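PDB 4RAJ: heme oxygenase, which probably degrades heme by oxygen-dependent cleavage of the porphyrin ring, giving biliverdin, carbon monoxide and free iron. Local coordinates for residues A[62-67]-A[125-129]; A[71-75]-A[89-94]. All blocks are in the same frame, centred on the assembly; numbering follows the deposited sequence.

In the fold
Both contacts use helix 50-76 of the all-helical heme oxygenase fold, and their centres lie about 14 Å apart. Contact 1 (62-67 with 125-129) pairs this helix with helix 120-135; its centre lies about 9 Å, and that of contact 2 about 13 Å, from the centre of the chain. In contact 2 (71-75 with 89-94) the last turns of the same helix meet the loop before helix 96-107; in sequence it is nested inside the loop closed by contact 1. The polyether-binding pocket of this heme-free structure adjoins contact 1: Y125 hydrogen-bonds Q147 and touches N221, both pocket residues. Helix 140-151 lies against both contacts.

Contact 1 of 2, residues A[62-67]-A[125-129]; sequences YVFVAL and YEAHL
Y62 meets E126 where two helices of the all-helical heme oxygenase fold pack nearly parallel, their local axes 14° apart and 9.2 Å from each other at closest approach. Carboxylate oxygen E126 OE2 stands 3.7 Å from Y62 CB, with the planes of ring and carboxylate steeply inclined. A water bridges the backbone of Y62 and the carboxylate, donating to Y62 O and to E126 OE2, the bond from water to E126 OE2 only 2.6 Å long. A glutamate suits this partly exposed border because E126 OE2 also forms a salt bridge with K118, and an aromatic ring suits position 62 because the same lysine makes a cation-pi contact with it.

V63 comes next. Its CG1, swung anti to the backbone N (chi1 170°), reaches Y125 CE2 at 3.6 Å, and CG2 approaches CD2 of the same ring, so both methyls of a beta-branched residue reach the CD2-CE2 bond of the tyrosine obliquely. The hydroxyl of the buried Y125 hydrogen-bonds H143 and Q147, while H220 stacks on its ring.

A66 brings the backbones together: its CA is 5.7 Å from the CA of E126, a closeness helped by the small methyl, whose CB touches E126 CG at 4.1 Å and L129 CD1 at 3.8 Å. L67 continues the apolar surface, crossing L129 at an angle, with its CB against L129 CD1 and its CD1 against L129 CD2. L129 therefore lies against two successive residues of the neighbouring helix, and the same CD1 methyl also rests 3.8 Å above the centre of the Y125 ring.

Contact 2 of 2, residues A[71-75]-A[89-94]; sequences LDEAL and LKGGLY
L71 lies across the phenol end of Y94, with its CB 3.4 Å from Y94 OH and its CD1 4.1 Å from Y94 CE1. Its other methyl, CD2, reaches L89 CD1, so one leucine on helix 50-76 packs against both ends of the 89-94 segment. V82 and V144 also touch L71 and L89, extending the apolar packing that suits leucines here.

The polar half of the contact gathers on D72. Its CB does not itself point at the loop, but with CG anti to the carbonyl carbon (chi1 -76°) the carboxylate swings nearer and meets Y94 at the ring edge. Y94 OH donates to D72 OD1 at 2.8 Å from above the carboxylate plane, and K90 NZ forms a salt bridge to D72 OD1 at 3.0 Å, on its syn side but tilted 33° out of that plane. The two donors arrive from opposite faces. K90 gets there by bending at chi2 and chi3, which curls its chain and lays CD 3.8 Å from L75 CD1; its methylenes supply apolar contact as well as the terminal charge.

Beyond K90 the chain turns through G91 and G92. At the backbone angles of G92 (phi 130°, psi -10°) a CB would be jammed against the preceding carbonyl oxygen, so glycine suits the turn that brings Y94 round to the helix. An alanine in place of D72 would probably leave the Y94 hydroxyl without this acceptor and the K90 ammonium group without its charge mate, free to swing away. Two donors sharing one oxygen would be expected to draw negative charge onto OD1, consistent with an ionised aspartate tying loop to helix.

Contact 1 of 2, residues A[62-67]-A[125-129]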
ATOM      1  N   TYR A  62       3.159  -5.193   6.988  1.00 17.77           N
ATOM      2  CA  TYR A  62       3.164  -6.538   6.418  1.00 18.08           C
ATOM      3  C   TYR A  62       2.608  -6.587   5.005  1.00 18.07           C
ATOM      4  O   TYR A  62       3.087  -7.378   4.186  1.00 17.99           O
ATOM      5  CB  TYR A  62       2.376  -7.505   7.306  1.00 18.74           C
ATOM      6  CG  TYR A  62       3.110  -7.787   8.610  1.00 19.36           C
ATOM      7  CD1 TYR A  62       4.405  -8.297   8.600  1.00 21.81           C
ATOM      8  CD2 TYR A  62       2.507  -7.543   9.839  1.00 22.50           C
ATOM      9  CE1 TYR A  62       5.081  -8.555   9.791  1.00 24.72           C
ATOM     10  CE2 TYR A  62       3.172  -7.802  11.035  1.00 25.12           C
ATOM     11  CZ  TYR A  62       4.454  -8.311  11.002  1.00 29.72           C
ATOM     12  OH  TYR A  62       5.107  -8.558  12.196  1.00 31.94           O
ATOM     13  N   VAL A  63       1.588  -5.780   4.717  1.00 18.75           N
ATOM     14  CA  VAL A  63       1.077  -5.726   3.341  1.00 15.84           C
ATOM     15  C   VAL A  63       2.196  -5.298   2.395  1.00 21.75           C
ATOM     16  O   VAL A  63       2.477  -5.954   1.377  1.00 17.40           O
ATOM     17  CB  VAL A  63      -0.114  -4.760   3.190  1.00 15.16           C
ATOM     18  CG1 VAL A  63      -0.444  -4.544   1.694  1.00 16.98           C
ATOM     19  CG2 VAL A  63      -1.342  -5.293   3.961  1.00 17.40           C
ATOM     20  N   PHE A  64       2.869  -4.207   2.729  1.00 16.53           N
ATOM     21  CA  PHE A  64       3.933  -3.759   1.839  1.00 16.43           C
ATOM     22  C   PHE A  64       5.153  -4.687   1.830  1.00 20.60           C
ATOM     23  O   PHE A  64       5.793  -4.821   0.795  1.00 21.73           O
ATOM     24  CB  PHE A  64       4.342  -2.315   2.175  1.00 17.54           C
ATOM     25  CG  PHE A  64       3.356  -1.311   1.654  1.00 17.71           C
ATOM     26  CD1 PHE A  64       3.342  -0.973   0.310  1.00 18.38           C
ATOM     27  CD2 PHE A  64       2.400  -0.758   2.484  1.00 26.09           C
ATOM     28  CE1 PHE A  64       2.401  -0.070  -0.188  1.00 18.80           C
ATOM     29  CE2 PHE A  64       1.453   0.145   1.993  1.00 25.23           C
ATOM     30  CZ  PHE A  64       1.459   0.485   0.659  1.00 16.94           C
ATOM     31  N   VAL A  65       5.484  -5.328   2.949  1.00 18.73           N
ATOM     32  CA  VAL A  65       6.556  -6.331   2.909  1.00 16.64           C
ATOM     33  C   VAL A  65       6.217  -7.404   1.865  1.00 20.79           C
ATOM     34  O   VAL A  65       7.058  -7.778   1.043  1.00 22.03           O
ATOM     35  CB  VAL A  65       6.777  -7.002   4.285  1.00 22.80           C
ATOM     36  CG1 VAL A  65       7.532  -8.311   4.130  1.00 26.23           C
ATOM     37  CG2 VAL A  65       7.524  -6.055   5.226  1.00 25.54           C
ATOM     38  N   ALA A  66       4.963  -7.859   1.881  1.00 18.02           N
ATOM     39  CA  ALA A  66       4.529  -8.954   1.016  1.00 17.87           C
ATOM     40  C   ALA A  66       4.559  -8.549  -0.460  1.00 20.62           C
ATOM     41  O   ALA A  66       5.097  -9.275  -1.296  1.00 20.25           O
ATOM     42  CB  ALA A  66       3.123  -9.417   1.404  1.00 22.67           C
ATOM     43  N   LEU A  67       3.946  -7.408  -0.769  1.00 16.93           N
ATOM     44  CA  LEU A  67       3.904  -6.886  -2.132  1.00 19.57           C
ATOM     45  C   LEU A  67       5.312  -6.638  -2.684  1.00 22.79           C
ATOM     46  O   LEU A  67       5.646  -7.010  -3.824  1.00 18.81           O
ATOM     47  CB  LEU A  67       3.079  -5.594  -2.163  1.00 17.85           C
ATOM     48  CG  LEU A  67       2.898  -4.814  -3.463  1.00 22.35           C
ATOM     49  CD1 LEU A  67       2.523  -5.735  -4.617  1.00 22.01           C
ATOM     50  CD2 LEU A  67       1.820  -3.768  -3.254  1.00 21.83           C
ATOM     51  N   TYR A 125      -4.289 -11.966   2.268  1.00 20.83           N
ATOM     52  CA  TYR A 125      -3.726 -11.049   1.278  1.00 20.70           C
ATOM     53  C   TYR A 125      -2.261 -11.390   1.041  1.00 20.36           C
ATOM     54  O   TYR A 125      -1.802 -11.412  -0.106  1.00 20.22           O
ATOM     55  CB  TYR A 125      -3.880  -9.587   1.738  1.00 16.10           C
ATOM     56  CG  TYR A 125      -3.643  -8.539   0.655  1.00 17.78           C
ATOM     57  CD1 TYR A 125      -3.643  -8.870  -0.699  1.00 19.36           C
ATOM     58  CD2 TYR A 125      -3.420  -7.215   1.002  1.00 18.45           C
ATOM     59  CE1 TYR A 125      -3.421  -7.898  -1.686  1.00 22.63           C
ATOM     60  CE2 TYR A 125      -3.196  -6.244   0.035  1.00 20.62           C
ATOM     61  CZ  TYR A 125      -3.200  -6.583  -1.304  1.00 23.03           C
ATOM     62  OH  TYR A 125      -2.977  -5.588  -2.237  1.00 16.99           O
ATOM     63  N   GLU A 126      -1.527 -11.667   2.122  1.00 19.47           N
ATOM     64  CA  GLU A 126      -0.130 -12.094   1.990  1.00 23.41           C
ATOM     65  C   GLU A 126       0.010 -13.309   1.070  1.00 25.74           C
ATOM     66  O   GLU A 126       0.908 -13.367   0.228  1.00 23.76           O
ATOM     67  CB  GLU A 126       0.457 -12.427   3.355  1.00 21.86           C
ATOM     68  CG  GLU A 126       0.722 -11.220   4.254  1.00 19.31           C
ATOM     69  CD  GLU A 126       1.238 -11.654   5.610  1.00 31.64           C
ATOM     70  OE1 GLU A 126       0.760 -12.694   6.112  1.00 34.27           O
ATOM     71  OE2 GLU A 126       2.134 -10.982   6.157  1.00 29.28           O
ATOM     72  N   ALA A 127      -0.883 -14.274   1.244  1.00 22.23           N
ATOM     73  CA  ALA A 127      -0.873 -15.497   0.447  1.00 22.50           C
ATOM     74  C   ALA A 127      -1.194 -15.193  -1.007  1.00 27.07           C
ATOM     75  O   ALA A 127      -0.561 -15.730  -1.923  1.00 26.73           O
ATOM     76  CB  ALA A 127      -1.862 -16.500   1.016  1.00 24.78           C
ATOM     77  N   HIS A 128      -2.164 -14.309  -1.212  1.00 24.61           N
ATOM     78  CA  HIS A 128      -2.575 -13.928  -2.556  1.00 26.52           C
ATOM     79  C   HIS A 128      -1.441 -13.240  -3.312  1.00 29.83           C
ATOM     80  O   HIS A 128      -1.190 -13.541  -4.477  1.00 25.26           O
ATOM     81  CB  HIS A 128      -3.795 -13.011  -2.507  1.00 28.35           C
ATOM     82  CG  HIS A 128      -4.292 -12.613  -3.860  1.00 25.00           C
ATOM     83  ND1 HIS A 128      -4.766 -13.529  -4.774  1.00 27.11           N
ATOM     84  CD2 HIS A 128      -4.374 -11.404  -4.462  1.00 25.90           C
ATOM     85  CE1 HIS A 128      -5.126 -12.899  -5.879  1.00 30.70           C
ATOM     86  NE2 HIS A 128      -4.904 -11.609  -5.713  1.00 28.86           N
ATOM     87  N   LEU A 129      -0.762 -12.309  -2.650  1.00 22.96           N
ATOM     88  CA  LEU A 129       0.357 -11.609  -3.268  1.00 20.82           C
ATOM     89  C   LEU A 129       1.496 -12.559  -3.624  1.00 26.27           C
ATOM     90  O   LEU A 129       2.087 -12.459  -4.709  1.00 31.70           O
ATOM     91  CB  LEU A 129       0.874 -10.505  -2.332  1.00 18.94           C
ATOM     92  CG  LEU A 129      -0.103  -9.343  -2.150  1.00 19.28           C
ATOM     93  CD1 LEU A 129       0.321  -8.402  -1.016  1.00 23.03           C
ATOM     94  CD2 LEU A 129      -0.223  -8.568  -3.450  1.00 23.30           C
TER
HETATM   95  O   HOH W   1       4.211  -9.888   5.048  1.00 20.32           O

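Contact 2 of 2, residues A[71-75]-A[89-94]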
ATOM      1  N   LEU A  71       7.305  -8.483  -5.782  1.00 20.77           N
ATOM      2  CA  LEU A  71       7.865  -7.709  -6.884  1.00 18.25           C
ATOM      3  C   LEU A  71       9.361  -7.962  -7.044  1.00 29.27           C
ATOM      4  O   LEU A  71       9.868  -8.092  -8.168  1.00 27.15           O
ATOM      5  CB  LEU A  71       7.638  -6.212  -6.678  1.00 19.46           C
ATOM      6  CG  LEU A  71       6.203  -5.693  -6.803  1.00 24.33           C
ATOM      7  CD1 LEU A  71       6.079  -4.321  -6.129  1.00 22.67           C
ATOM      8  CD2 LEU A  71       5.784  -5.621  -8.263  1.00 22.86           C
ATOM      9  N   ASP A  72      10.073  -8.003  -5.921  1.00 21.95           N
ATOM     10  CA  ASP A  72      11.523  -8.217  -5.961  1.00 24.46           C
ATOM     11  C   ASP A  72      11.853  -9.585  -6.538  1.00 25.42           C
ATOM     12  O   ASP A  72      12.840  -9.747  -7.258  1.00 27.08           O
ATOM     13  CB  ASP A  72      12.131  -8.072  -4.565  1.00 23.88           C
ATOM     14  CG  ASP A  72      12.251  -6.619  -4.127  1.00 33.58           C
ATOM     15  OD1 ASP A  72      12.083  -5.707  -4.970  1.00 31.16           O
ATOM     16  OD2 ASP A  72      12.527  -6.392  -2.934  1.00 43.30           O
ATOM     17  N   GLU A  73      11.016 -10.563  -6.209  1.00 31.00           N
ATOM     18  CA  GLU A  73      11.132 -11.909  -6.748  1.00 32.41           C
ATOM     19  C   GLU A  73      10.914 -11.925  -8.259  1.00 35.96           C
ATOM     20  O   GLU A  73      11.624 -12.627  -8.987  1.00 33.69           O
ATOM     21  CB  GLU A  73      10.127 -12.842  -6.073  1.00 46.11           C
ATOM     22  CG  GLU A  73      10.448 -14.312  -6.255  1.00 61.17           C
ATOM     23  CD  GLU A  73      11.748 -14.695  -5.577  1.00 73.18           C
ATOM     24  OE1 GLU A  73      11.703 -15.079  -4.388  1.00 81.48           O
ATOM     25  OE2 GLU A  73      12.813 -14.604  -6.228  1.00 72.04           O
ATOM     26  N   ALA A  74       9.921 -11.166  -8.724  1.00 29.73           N
ATOM     27  CA  ALA A  74       9.649 -11.069 -10.157  1.00 37.24           C
ATOM     28  C   ALA A  74      10.809 -10.371 -10.876  1.00 37.35           C
ATOM     29  O   ALA A  74      11.214 -10.805 -11.959  1.00 33.39           O
ATOM     30  CB  ALA A  74       8.329 -10.332 -10.418  1.00 28.41           C
ATOM     31  N   LEU A  75      11.350  -9.310 -10.275  1.00 26.51           N
ATOM     32  CA  LEU A  75      12.497  -8.620 -10.866  1.00 28.37           C
ATOM     33  C   LEU A  75      13.715  -9.528 -10.933  1.00 36.05           C
ATOM     34  O   LEU A  75      14.457  -9.527 -11.918  1.00 32.68           O
ATOM     35  CB  LEU A  75      12.840  -7.362 -10.084  1.00 28.94           C
ATOM     36  CG  LEU A  75      11.878  -6.188 -10.218  1.00 31.48           C
ATOM     37  CD1 LEU A  75      12.260  -5.116  -9.210  1.00 36.79           C
ATOM     38  CD2 LEU A  75      11.889  -5.628 -11.641  1.00 25.35           C
ATOM     39  N   LEU A  89       9.691   1.481  -9.966  1.00 25.75           N
ATOM     40  CA  LEU A  89       9.463   0.733  -8.727  1.00 20.33           C
ATOM     41  C   LEU A  89      10.571   0.929  -7.698  1.00 24.76           C
ATOM     42  O   LEU A  89      10.314   1.078  -6.502  1.00 26.40           O
ATOM     43  CB  LEU A  89       9.326  -0.768  -9.023  1.00 24.13           C
ATOM     44  CG  LEU A  89       8.081  -1.231  -9.762  1.00 26.59           C
ATOM     45  CD1 LEU A  89       8.203  -2.714 -10.125  1.00 27.23           C
ATOM     46  CD2 LEU A  89       6.855  -0.999  -8.906  1.00 24.26           C
ATOM     47  N   LYS A  90      11.811   0.910  -8.172  1.00 24.27           N
ATOM     48  CA  LYS A  90      12.957   0.875  -7.287  1.00 27.01           C
ATOM     49  C   LYS A  90      13.533   2.264  -7.047  1.00 30.97           C
ATOM     50  O   LYS A  90      14.638   2.387  -6.540  1.00 34.24           O
ATOM     51  CB  LYS A  90      14.032  -0.053  -7.859  1.00 29.26           C
ATOM     52  CG  LYS A  90      13.521  -1.459  -8.198  1.00 33.82           C
ATOM     53  CD  LYS A  90      13.083  -2.224  -6.959  1.00 43.86           C
ATOM     54  CE  LYS A  90      14.218  -2.375  -5.970  1.00 44.64           C
ATOM     55  NZ  LYS A  90      13.838  -3.269  -4.843  1.00 48.69           N
ATOM     56  N   GLY A  91      12.783   3.306  -7.397  1.00 25.61           N
ATOM     57  CA  GLY A  91      13.313   4.660  -7.297  1.00 27.80           C
ATOM     58  C   GLY A  91      12.698   5.509  -6.201  1.00 28.89           C
ATOM     59  O   GLY A  91      12.786   6.738  -6.235  1.00 29.94           O
ATOM     60  N   GLY A  92      12.077   4.858  -5.223  1.00 23.48           N
ATOM     61  CA  GLY A  92      11.489   5.554  -4.091  1.00 25.32           C
ATOM     62  C   GLY A  92      10.048   5.184  -3.769  1.00 23.23           C
ATOM     63  O   GLY A  92       9.515   5.594  -2.739  1.00 22.27           O
ATOM     64  N   LEU A  93       9.396   4.427  -4.643  1.00 20.72           N
ATOM     65  CA  LEU A  93       8.014   4.066  -4.397  1.00 20.57           C
ATOM     66  C   LEU A  93       7.841   3.164  -3.183  1.00 18.80           C
ATOM     67  O   LEU A  93       6.817   3.250  -2.495  1.00 19.27           O
ATOM     68  CB  LEU A  93       7.410   3.353  -5.609  1.00 27.99           C
ATOM     69  CG  LEU A  93       6.487   4.064  -6.600  1.00 35.94           C
ATOM     70  CD1 LEU A  93       5.787   3.017  -7.455  1.00 37.43           C
ATOM     71  CD2 LEU A  93       5.472   4.977  -5.938  1.00 26.03           C
ATOM     72  N   TYR A  94       8.813   2.273  -2.959  1.00 20.58           N
ATOM     73  CA  TYR A  94       8.688   1.242  -1.930  1.00 18.46           C
ATOM     74  C   TYR A  94       8.481   1.854  -0.538  1.00 19.96           C
ATOM     75  O   TYR A  94       9.101   2.870  -0.203  1.00 19.05           O
ATOM     76  CB  TYR A  94       9.922   0.337  -1.912  1.00 20.38           C
ATOM     77  CG  TYR A  94       9.922  -0.790  -2.935  1.00 21.58           C
ATOM     78  CD1 TYR A  94       9.129  -0.738  -4.081  1.00 22.55           C
ATOM     79  CD2 TYR A  94      10.714  -1.918  -2.737  1.00 26.91           C
ATOM     80  CE1 TYR A  94       9.142  -1.785  -5.013  1.00 25.53           C
ATOM     81  CE2 TYR A  94      10.733  -2.962  -3.657  1.00 28.94           C
ATOM     82  CZ  TYR A  94       9.954  -2.888  -4.795  1.00 31.00           C
ATOM     83  OH  TYR A  94       9.984  -3.940  -5.707  1.00 30.24           O
TER